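Ornithine carbamoyltransferase (PDB 3GRF) probably catalyses the reversible transfer of a carbamoyl group from carbamoyl phosphate to ornithine, giving citrulline and phosphate, in the arginine degradation pathway of Giardia. Local coordinates at residues L11-S14 with A15-P18; P54-R57 with T58-L62. One frame throughout, in Å; residues are numbered along the deposited sequence.

How the interactions relate
Both contacts lie within the carbamoyl-phosphate-binding domain, one closing before the other opens along the chain. Interaction 1 is a tight turn in the loop before helix 18-33; interaction 2 is the start of helix 56-69, which links the parallel strands 46-51 and 72-77 as the helix of a beta-alpha-beta unit. Their centres are 21 Å apart and their nearest atoms about 12 Å, so they do not touch. Both reach the Asp/Orn-binding part of the chain, 11-18 through D177, R180 and E208 and 54-62 through R310. The second in addition contributes to a subunit interface, where it meets E77 of a second subunit, whereas no other chain of the assembly touches the first.

Interaction 1. Residues L11-S14 with A15-P18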
ATOM      1  N   LEU A  11      15.127 -19.322  -2.587  1.00 31.86           N
ATOM      2  CA  LEU A  11      16.171 -18.362  -2.846  1.00 33.22           C
ATOM      3  C   LEU A  11      16.687 -18.499  -4.288  1.00 32.99           C
ATOM      4  O   LEU A  11      17.230 -17.549  -4.852  1.00 32.51           O
ATOM      5  CB  LEU A  11      17.308 -18.531  -1.832  1.00 35.70           C
ATOM      6  CG  LEU A  11      17.098 -18.373  -0.300  1.00 45.92           C
ATOM      7  CD1 LEU A  11      18.246 -17.571   0.276  1.00 40.79           C
ATOM      8  CD2 LEU A  11      15.783 -17.722   0.138  1.00 51.34           C
ATOM      9  N   THR A  12      16.495 -19.694  -4.860  1.00 24.89           N
ATOM     10  CA  THR A  12      16.791 -19.977  -6.254  1.00 28.24           C
ATOM     11  C   THR A  12      15.770 -21.007  -6.674  1.00 30.15           C
ATOM     12  O   THR A  12      15.035 -21.525  -5.825  1.00 28.95           O
ATOM     13  CB  THR A  12      18.287 -20.457  -6.491  1.00 36.98           C
ATOM     14  OG1 THR A  12      18.516 -21.768  -5.980  1.00 32.23           O
ATOM     15  CG2 THR A  12      19.265 -19.542  -5.813  1.00 25.68           C
ATOM     16  N   ILE A  13      15.699 -21.301  -7.967  1.00 27.74           N
ATOM     17  CA  ILE A  13      14.624 -22.184  -8.421  1.00 31.63           C
ATOM     18  C   ILE A  13      14.905 -23.643  -8.082  1.00 31.03           C
ATOM     19  O   ILE A  13      13.963 -24.444  -7.977  1.00 37.27           O
ATOM     20  CB  ILE A  13      14.248 -21.957  -9.912  1.00 29.11           C
ATOM     21  CG1 ILE A  13      12.822 -22.439 -10.157  1.00 33.17           C
ATOM     22  CG2 ILE A  13      15.260 -22.640 -10.867  1.00 30.84           C
ATOM     23  CD1 ILE A  13      11.761 -21.621  -9.462  1.00 29.75           C
ATOM     24  N   SER A  14      16.142 -23.990  -7.874  1.00 29.40           N
ATOM     25  CA  SER A  14      16.663 -25.289  -7.468  1.00 31.52           C
ATOM     26  C   SER A  14      16.406 -25.554  -5.961  1.00 30.41           C
ATOM     27  O   SER A  14      16.951 -26.511  -5.403  1.00 33.16           O
ATOM     28  CB  SER A  14      18.144 -25.386  -7.810  1.00 37.79           C
ATOM     29  OG  SER A  14      18.909 -24.523  -6.981  1.00 37.16           O
ATOM     30  N   ALA A  15      15.626 -24.674  -5.330  1.00 28.14           N
ATOM     31  CA  ALA A  15      15.078 -24.907  -3.999  1.00 24.34           C
ATOM     32  C   ALA A  15      13.954 -25.940  -4.200  1.00 29.17           C
ATOM     33  O   ALA A  15      13.506 -26.565  -3.248  1.00 36.51           O
ATOM     34  CB  ALA A  15      14.486 -23.563  -3.399  1.00 25.40           C
ATOM     35  N   LEU A  16      13.507 -26.085  -5.449  1.00 24.98           N
ATOM     36  CA  LEU A  16      12.447 -27.030  -5.817  1.00 31.48           C
ATOM     37  C   LEU A  16      13.019 -28.279  -6.490  1.00 34.77           C
ATOM     38  O   LEU A  16      13.991 -28.206  -7.260  1.00 30.62           O
ATOM     39  CB  LEU A  16      11.476 -26.368  -6.797  1.00 32.00           C
ATOM     40  CG  LEU A  16      10.722 -25.089  -6.429  1.00 35.32           C
ATOM     41  CD1 LEU A  16       9.923 -24.580  -7.615  1.00 26.15           C
ATOM     42  CD2 LEU A  16       9.773 -25.369  -5.284  1.00 31.27           C
ATOM     43  N   CYS A  17      12.392 -29.426  -6.254  1.00 24.52           N
ATOM     44  CA  CYS A  17      12.755 -30.617  -6.991  1.00 31.04           C
ATOM     45  C   CYS A  17      12.008 -30.457  -8.260  1.00 36.02           C
ATOM     46  O   CYS A  17      11.160 -29.563  -8.343  1.00 30.56           O
ATOM     47  CB  CYS A  17      12.313 -31.870  -6.242  1.00 41.97           C
ATOM     48  SG  CYS A  17      10.581 -32.144  -6.409  1.00 52.25           S
ATOM     49  N   PRO A  18      12.327 -31.291  -9.270  1.00 36.61           N
ATOM     50  CA  PRO A  18      11.788 -31.186 -10.606  1.00 25.99           C
ATOM     51  C   PRO A  18      10.264 -31.306 -10.654  1.00 35.59           C
ATOM     52  O   PRO A  18       9.624 -30.644 -11.463  1.00 30.15           O
ATOM     53  CB  PRO A  18      12.413 -32.400 -11.323  1.00 32.79           C
ATOM     54  CG  PRO A  18      13.607 -32.721 -10.594  1.00 28.71           C
ATOM     55  CD  PRO A  18      13.308 -32.389  -9.167  1.00 43.17           C
TER
HETATM   56  O   HOH W   1      16.816 -28.898  -6.736  1.00 39.52           O
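Two successive i to i+3 backbone bonds fold T12-L16 into a short 3-10 turn: A15 N donates to T12 O at 3.2 Å, and L16 N to I13 O at 3.0 Å, with N-H...O angles of 153° and 156°. The same curl presses the A15 methyl onto the first acceptor, with CB 3.2 Å from T12 O.

The apolar part of the contact is between I13 and L16. With CG1 of I13 trans to its own N (chi1 -157°), the longer branch runs out from the turn, and its CD1 meets CD1 of L16 at 3.9 Å, the two side chains crossing at a slant. L16 starts back across the second acceptor, CB lying 3.4 Å from I13 O, before its end reaches the isoleucine. Beyond the turn, I13 packs on P135, M138 and V139 of helix 135-151.

S14 contributes little side-chain packing across the turn; its OG is hydrogen-bonded to E208, while I13 N is held by D177 of helix 173-185. These bonds tie the turn to the Asp/Orn-binding part of the chain. The loop then passes into helix 18-33, where C17 is the N-cap and its N bonds to the E20 carboxylate. A water bridges two carbonyl oxygens at the end of the turn, donating to S14 O at 2.7 Å and to L16 O at 3.0 Å.

Interaction 2. Residues P54-R57 with T58-L62; sequences PSLR and TRVSL
A chi1 of 162° places S55 OG trans to its own N and beside its carbonyl carbon, while T58 OG1 lies beside the T58 N; the serine hydroxyl oxygen is thereby aimed at the first turn of helix 56-69. There it accepts from T58 N at 3.1 Å, with an N-H...O angle of 159°, which identifies S55 as the N-cap. The main-chain oxygen of the same residue takes the next amide, R59 N to S55 O being 2.8 Å. Both oxygens of S55 thus hold the helix start. CB of R59 also rests against that carbonyl oxygen.

Sequence and position match the S-x-R-T-R carbamoyl phosphate signature of the transcarbamoylase family, here at the N-terminal end of the helix in a beta-alpha-beta unit, consistent with a role in binding that substrate. S55 OG lies at the edge of the R57 guanidinium, in its plane, 3.9 Å from R57 NH1. T58 OG1 is hydrogen-bonded to R310. R59 turns away instead, its chain bent at chi2 and chi3, to a salt bridge with E63, a cation-pi contact with Y75 and a salt bridge with E77 of the second subunit.

One residue further on, V60 N donates to L56 O at 2.8 Å, and V60 CG2 approaches L56 CG at 4.3 Å. R57 O receives S61 N at 3.2 Å. S61 chi1 is 60°, which folds OG back over the preceding turn; this hydroxyl lies 2.8 Å from R57 O and 3.1 Å from T58 O, and its single proton could serve either.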
ATOM      1  N   PRO A  54      12.448  -0.455  -6.767  1.00 58.31           N
ATOM      2  CA  PRO A  54      11.197  -0.763  -7.471  1.00 52.96           C
ATOM      3  C   PRO A  54      11.378  -1.679  -8.685  1.00 44.44           C
ATOM      4  O   PRO A  54      12.362  -1.591  -9.421  1.00 42.21           O
ATOM      5  CB  PRO A  54      10.683   0.600  -7.990  1.00 60.54           C
ATOM      6  CG  PRO A  54      11.267   1.617  -7.084  1.00 62.74           C
ATOM      7  CD  PRO A  54      12.198   0.876  -6.160  1.00 61.01           C
ATOM      8  N   SER A  55      10.378  -2.559  -8.854  1.00 46.71           N
ATOM      9  CA  SER A  55      10.223  -3.260 -10.105  1.00 41.81           C
ATOM     10  C   SER A  55       8.737  -3.304 -10.260  1.00 42.44           C
ATOM     11  O   SER A  55       8.049  -3.972  -9.479  1.00 41.44           O
ATOM     12  CB  SER A  55      10.756  -4.699 -10.044  1.00 38.11           C
ATOM     13  OG  SER A  55      10.246  -5.507 -11.122  1.00 35.00           O
ATOM     14  N   LEU A  56       8.257  -2.594 -11.266  1.00 38.84           N
ATOM     15  CA  LEU A  56       6.857  -2.539 -11.573  1.00 36.51           C
ATOM     16  C   LEU A  56       6.345  -3.946 -11.722  1.00 33.71           C
ATOM     17  O   LEU A  56       5.366  -4.303 -11.100  1.00 41.65           O
ATOM     18  CB  LEU A  56       6.635  -1.764 -12.878  1.00 42.99           C
ATOM     19  CG  LEU A  56       5.152  -1.606 -13.235  1.00 43.49           C
ATOM     20  CD1 LEU A  56       4.771  -0.146 -13.284  1.00 41.78           C
ATOM     21  CD2 LEU A  56       4.875  -2.308 -14.531  1.00 41.47           C
ATOM     22  N   ARG A  57       7.015  -4.738 -12.564  1.00 29.44           N
ATOM     23  CA  ARG A  57       6.658  -6.139 -12.817  1.00 37.69           C
ATOM     24  C   ARG A  57       6.519  -6.934 -11.540  1.00 31.99           C
ATOM     25  O   ARG A  57       5.531  -7.633 -11.342  1.00 34.98           O
ATOM     26  CB  ARG A  57       7.712  -6.839 -13.679  1.00 36.56           C
ATOM     27  CG  ARG A  57       7.404  -6.881 -15.156  1.00 45.85           C
ATOM     28  CD  ARG A  57       8.744  -6.935 -15.883  1.00 51.83           C
ATOM     29  NE  ARG A  57       8.973  -5.707 -16.613  1.00 53.79           N
ATOM     30  CZ  ARG A  57       9.351  -4.543 -16.081  1.00 56.54           C
ATOM     31  NH1 ARG A  57       9.551  -4.401 -14.775  1.00 55.22           N
ATOM     32  NH2 ARG A  57       9.510  -3.495 -16.874  1.00 59.47           N
ATOM     33  N   THR A  58       7.537  -6.843 -10.682  1.00 35.35           N
ATOM     34  CA  THR A  58       7.561  -7.686  -9.487  1.00 35.98           C
ATOM     35  C   THR A  58       6.483  -7.191  -8.527  1.00 32.54           C
ATOM     36  O   THR A  58       5.679  -7.975  -8.048  1.00 29.70           O
ATOM     37  CB  THR A  58       8.979  -7.797  -8.864  1.00 36.65           C
ATOM     38  OG1 THR A  58       9.849  -8.412  -9.824  1.00 36.09           O
ATOM     39  CG2 THR A  58       8.985  -8.647  -7.593  1.00 32.94           C
ATOM     40  N   ARG A  59       6.433  -5.889  -8.293  1.00 26.61           N
ATOM     41  CA  ARG A  59       5.485  -5.344  -7.355  1.00 28.57           C
ATOM     42  C   ARG A  59       4.035  -5.550  -7.772  1.00 28.96           C
ATOM     43  O   ARG A  59       3.195  -5.932  -6.950  1.00 26.81           O
ATOM     44  CB  ARG A  59       5.717  -3.859  -7.148  1.00 35.00           C
ATOM     45  CG  ARG A  59       5.394  -3.452  -5.738  1.00 44.14           C
ATOM     46  CD  ARG A  59       4.136  -2.642  -5.671  1.00 42.09           C
ATOM     47  NE  ARG A  59       4.503  -1.249  -5.680  1.00 41.99           N
ATOM     48  CZ  ARG A  59       3.868  -0.284  -5.029  1.00 37.88           C
ATOM     49  NH1 ARG A  59       2.805  -0.534  -4.270  1.00 31.06           N
ATOM     50  NH2 ARG A  59       4.329   0.948  -5.153  1.00 31.66           N
ATOM     51  N   VAL A  60       3.722  -5.290  -9.033  1.00 22.45           N
ATOM     52  CA  VAL A  60       2.308  -5.368  -9.450  1.00 25.06           C
ATOM     53  C   VAL A  60       1.867  -6.819  -9.453  1.00 26.86           C
ATOM     54  O   VAL A  60       0.708  -7.123  -9.146  1.00 24.89           O
ATOM     55  CB  VAL A  60       2.072  -4.702 -10.860  1.00 23.08           C
ATOM     56  CG1 VAL A  60       0.800  -5.205 -11.558  1.00 27.04           C
ATOM     57  CG2 VAL A  60       2.039  -3.194 -10.756  1.00 32.16           C
ATOM     58  N   SER A  61       2.753  -7.729  -9.854  1.00 25.78           N
ATOM     59  CA  SER A  61       2.329  -9.144  -9.975  1.00 24.97           C
ATOM     60  C   SER A  61       2.087  -9.750  -8.586  1.00 13.94           C
ATOM     61  O   SER A  61       1.170 -10.549  -8.387  1.00 34.49           O
ATOM     62  CB  SER A  61       3.346  -9.995 -10.776  1.00 26.51           C
ATOM     63  OG  SER A  61       4.619 -10.000 -10.168  1.00 28.54           O
ATOM     64  N   LEU A  62       2.937  -9.359  -7.641  1.00 20.03           N
ATOM     65  CA  LEU A  62       2.888  -9.801  -6.239  1.00 23.23           C
ATOM     66  C   LEU A  62       1.637  -9.303  -5.524  1.00 30.22           C
ATOM     67  O   LEU A  62       0.928 -10.087  -4.889  1.00 27.19           O
ATOM     68  CB  LEU A  62       4.149  -9.263  -5.508  1.00 25.54           C
ATOM     69  CG  LEU A  62       5.244 -10.263  -5.131  1.00 29.67           C
ATOM     70  CD1 LEU A  62       5.158 -11.576  -5.886  1.00 28.97           C
ATOM     71  CD2 LEU A  62       6.651  -9.699  -5.117  1.00 24.12           C
TER